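UDP-N-acetylglucosamine 2-epimerase (Methanocaldococcus jannaschii, PDB 4NES) probably catalyses the reversible epimerization at C-2 of UDP-N-acetylglucosamine to UDP-N-acetylmannosamine, working as a homodimer. Local coordinates at residues Lys264-Val269 / Leu275-Asn280. Residues are numbered along the deposited sequence; the frame is centred on the assembly and turned at random.
Sequences KIIEPV and LMLEKN. With UDP (uridine-5'-diphosphate), chain C.
Ile-266 and Leu-277 meet tip to tip, CD1 of the isoleucine 3.9 Å from CD1 of the leucine, where an edge strand of the parallel sheet in the second Rossmann-like domain of a GT-B fold faces the helix that follows it. The principle illustrated is one of geometry: a single leucine methyl touches the end of the strand and more loosely reaches the nucleotide-binding segment beyond it, the same CD1 lying 4.5 Å from CG2 of Val-269. In Ile-266, CG1 sits between the backbone N and the carbonyl carbon (chi1 67°), and the extended second torsion carries CD1 straight out toward the helix. Val-269 also places its CG2 between backbone N and carbonyl carbon, and this methyl lies 3.5 Å from O4 of UDP.

The backbone of Val-269 meets the uracil edge with two hydrogen bonds. Val-269 N donates to O4 of UDP in a nearly straight bond (N-H...O 167°). In return, N3 of UDP donates to Val-269 O at 2.8 Å. This pairing suits an imide, which offers an acceptor beside a donor.

Farther out, Ile-266 is tied by backbone bonds to the neighbouring strand 235-239 through Phe-238, and Leu-277 rests on Leu-203 and Val-196. The side chain of Asn-280 folds back within its own segment: Met-276 O accepts from Asn-280 ND2 at 2.9 Å and from Asn-280 N, the two donors approaching opposite faces of the carbonyl plane.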
loop_
_atom_site.group_PDB
_atom_site.type_symbol
_atom_site.label_atom_id
_atom_site.label_comp_id
_atom_site.label_asym_id
_atom_site.label_seq_id
_atom_site.Cartn_x
_atom_site.Cartn_y
_atom_site.Cartn_z
ATOM N N LYS A 264 31.096 -15.947 -20.316
ATOM C CA LYS A 264 30.243 -17.091 -20.604
ATOM C C LYS A 264 28.825 -16.779 -20.153
ATOM O O LYS A 264 28.556 -16.646 -18.958
ATOM C CB LYS A 264 30.753 -18.361 -19.922
ATOM C CG LYS A 264 29.880 -19.590 -20.198
ATOM C CD LYS A 264 30.711 -20.847 -20.406
ATOM C CE LYS A 264 29.831 -22.070 -20.620
ATOM N NZ LYS A 264 29.008 -21.986 -21.859
ATOM N N ILE A 265 27.921 -16.639 -21.118
ATOM C CA ILE A 265 26.528 -16.353 -20.824
ATOM C C ILE A 265 25.781 -17.658 -20.678
ATOM O O ILE A 265 25.839 -18.524 -21.556
ATOM C CB ILE A 265 25.866 -15.529 -21.939
ATOM C CG1 ILE A 265 26.672 -14.254 -22.212
ATOM C CG2 ILE A 265 24.433 -15.186 -21.562
ATOM C CD1 ILE A 265 26.086 -13.384 -23.317
ATOM N N ILE A 266 25.086 -17.810 -19.558
ATOM C CA ILE A 266 24.266 -18.995 -19.337
ATOM C C ILE A 266 22.836 -18.583 -19.018
ATOM O O ILE A 266 22.600 -17.524 -18.422
ATOM C CB ILE A 266 24.856 -19.930 -18.236
ATOM C CG1 ILE A 266 24.814 -19.268 -16.857
ATOM C CG2 ILE A 266 26.282 -20.341 -18.593
ATOM C CD1 ILE A 266 25.282 -20.188 -15.734
ATOM N N GLU A 267 21.886 -19.395 -19.460
ATOM C CA GLU A 267 20.494 -19.226 -19.080
ATOM C C GLU A 267 20.393 -19.458 -17.578
ATOM O O GLU A 267 21.244 -20.149 -16.994
ATOM C CB GLU A 267 19.618 -20.250 -19.800
ATOM C CG GLU A 267 19.716 -20.238 -21.310
ATOM C CD GLU A 267 18.890 -21.353 -21.934
ATOM O OE1 GLU A 267 17.651 -21.346 -21.761
ATOM O OE2 GLU A 267 19.483 -22.240 -22.587
ATOM N N PRO A 268 19.354 -18.896 -16.942
ATOM C CA PRO A 268 19.129 -19.111 -15.511
ATOM C C PRO A 268 19.176 -20.598 -15.158
ATOM O O PRO A 268 18.621 -21.431 -15.887
ATOM C CB PRO A 268 17.725 -18.542 -15.298
ATOM C CG PRO A 268 17.636 -17.435 -16.298
ATOM C CD PRO A 268 18.365 -17.961 -17.517
ATOM N N VAL A 269 19.843 -20.922 -14.053
ATOM C CA VAL A 269 19.987 -22.314 -13.616
ATOM C C VAL A 269 19.271 -22.571 -12.297
ATOM O O VAL A 269 18.826 -21.643 -11.619
ATOM C CB VAL A 269 21.473 -22.718 -13.480
ATOM C CG1 VAL A 269 22.188 -22.568 -14.816
ATOM C CG2 VAL A 269 22.152 -21.885 -12.392
ATOM N N LEU A 275 24.180 -22.392 -6.424
ATOM C CA LEU A 275 24.959 -22.415 -5.189
ATOM C C LEU A 275 26.387 -22.865 -5.454
ATOM O O LEU A 275 27.331 -22.323 -4.890
ATOM C CB LEU A 275 24.328 -23.358 -4.164
ATOM C CG LEU A 275 23.089 -22.833 -3.449
ATOM C CD1 LEU A 275 22.503 -23.969 -2.625
ATOM C CD2 LEU A 275 23.431 -21.647 -2.551
HETATM N N MSE A 276 26.554 -23.851 -6.329
HETATM C CA MSE A 276 27.890 -24.277 -6.705
HETATM C C MSE A 276 28.671 -23.182 -7.428
HETATM O O MSE A 276 29.857 -22.978 -7.165
HETATM C CB MSE A 276 27.815 -25.544 -7.557
HETATM C CG MSE A 276 27.458 -26.795 -6.773
HETATM SE SE MSE A 276 28.759 -27.191 -5.375
HETATM C CE MSE A 276 30.326 -27.450 -6.501
ATOM N N LEU A 277 28.009 -22.468 -8.327
ATOM C CA LEU A 277 28.671 -21.354 -8.986
ATOM C C LEU A 277 29.064 -20.268 -7.981
ATOM O O LEU A 277 30.152 -19.713 -8.063
ATOM C CB LEU A 277 27.786 -20.770 -10.085
ATOM C CG LEU A 277 27.596 -21.663 -11.312
ATOM C CD1 LEU A 277 26.531 -21.056 -12.195
ATOM C CD2 LEU A 277 28.909 -21.822 -12.084
ATOM N N GLU A 278 28.188 -19.966 -7.028
ATOM C CA GLU A 278 28.522 -18.958 -6.025
ATOM C C GLU A 278 29.685 -19.403 -5.152
ATOM O O GLU A 278 30.644 -18.645 -4.941
ATOM C CB GLU A 278 27.321 -18.672 -5.129
ATOM C CG GLU A 278 26.172 -17.974 -5.820
ATOM C CD GLU A 278 24.981 -17.822 -4.910
ATOM O OE1 GLU A 278 24.645 -18.783 -4.196
ATOM O OE2 GLU A 278 24.379 -16.734 -4.896
ATOM N N LYS A 279 29.593 -20.629 -4.635
ATOM C CA LYS A 279 30.561 -21.113 -3.667
ATOM C C LYS A 279 31.970 -21.079 -4.241
ATOM O O LYS A 279 32.936 -20.806 -3.527
ATOM C CB LYS A 279 30.213 -22.542 -3.242
ATOM C CG LYS A 279 31.149 -23.109 -2.179
ATOM C CD LYS A 279 30.841 -24.563 -1.863
ATOM C CE LYS A 279 31.784 -25.088 -0.787
ATOM N NZ LYS A 279 33.191 -25.172 -1.258
ATOM N N ASN A 280 32.080 -21.340 -5.537
ATOM C CA ASN A 280 33.386 -21.485 -6.166
ATOM C C ASN A 280 33.902 -20.247 -6.902
ATOM O O ASN A 280 34.978 -20.270 -7.483
ATOM C CB ASN A 280 33.383 -22.701 -7.096
ATOM C CG ASN A 280 33.296 -24.006 -6.336
ATOM O OD1 ASN A 280 34.295 -24.479 -5.795
ATOM N ND2 ASN A 280 32.106 -24.594 -6.279
HETATM N N1 UDP C . 19.425 -17.992 -8.362
HETATM C C2 UDP C . 19.333 -19.220 -8.925
HETATM N N3 UDP C . 19.756 -19.409 -10.194
HETATM C C4 UDP C . 20.274 -18.409 -10.941
HETATM C C5 UDP C . 20.383 -17.124 -10.393
HETATM C C6 UDP C . 19.931 -16.948 -9.080
HETATM O O2 UDP C . 18.867 -20.166 -8.286
HETATM O O4 UDP C . 20.688 -18.657 -12.247
HETATM C "C1'" UDP C . 18.937 -17.711 -7.000
HETATM C "C2'" UDP C . 19.872 -17.214 -6.030
HETATM O "O2'" UDP C . 20.650 -18.266 -5.505
HETATM C "C3'" UDP C . 19.012 -16.537 -5.050
HETATM C "C4'" UDP C . 17.863 -16.101 -5.831
HETATM O "O4'" UDP C . 18.003 -16.640 -7.122
HETATM O "O3'" UDP C . 18.575 -17.362 -4.006
HETATM C "C5'" UDP C . 17.771 -14.621 -5.990
HETATM O "O5'" UDP C . 16.725 -14.248 -6.854
HETATM P PA UDP C . 16.797 -12.962 -7.777
HETATM O O1A UDP C . 16.110 -13.290 -9.085
HETATM O O2A UDP C . 18.245 -12.563 -7.965
HETATM O O3A UDP C . 15.950 -11.819 -7.096
HETATM P PB UDP C . 16.170 -10.868 -5.869
HETATM O O1B UDP C . 16.832 -11.630 -4.731
HETATM O O2B UDP C . 16.988 -9.683 -6.315
HETATM O O3B UDP C . 14.765 -10.452 -5.535
#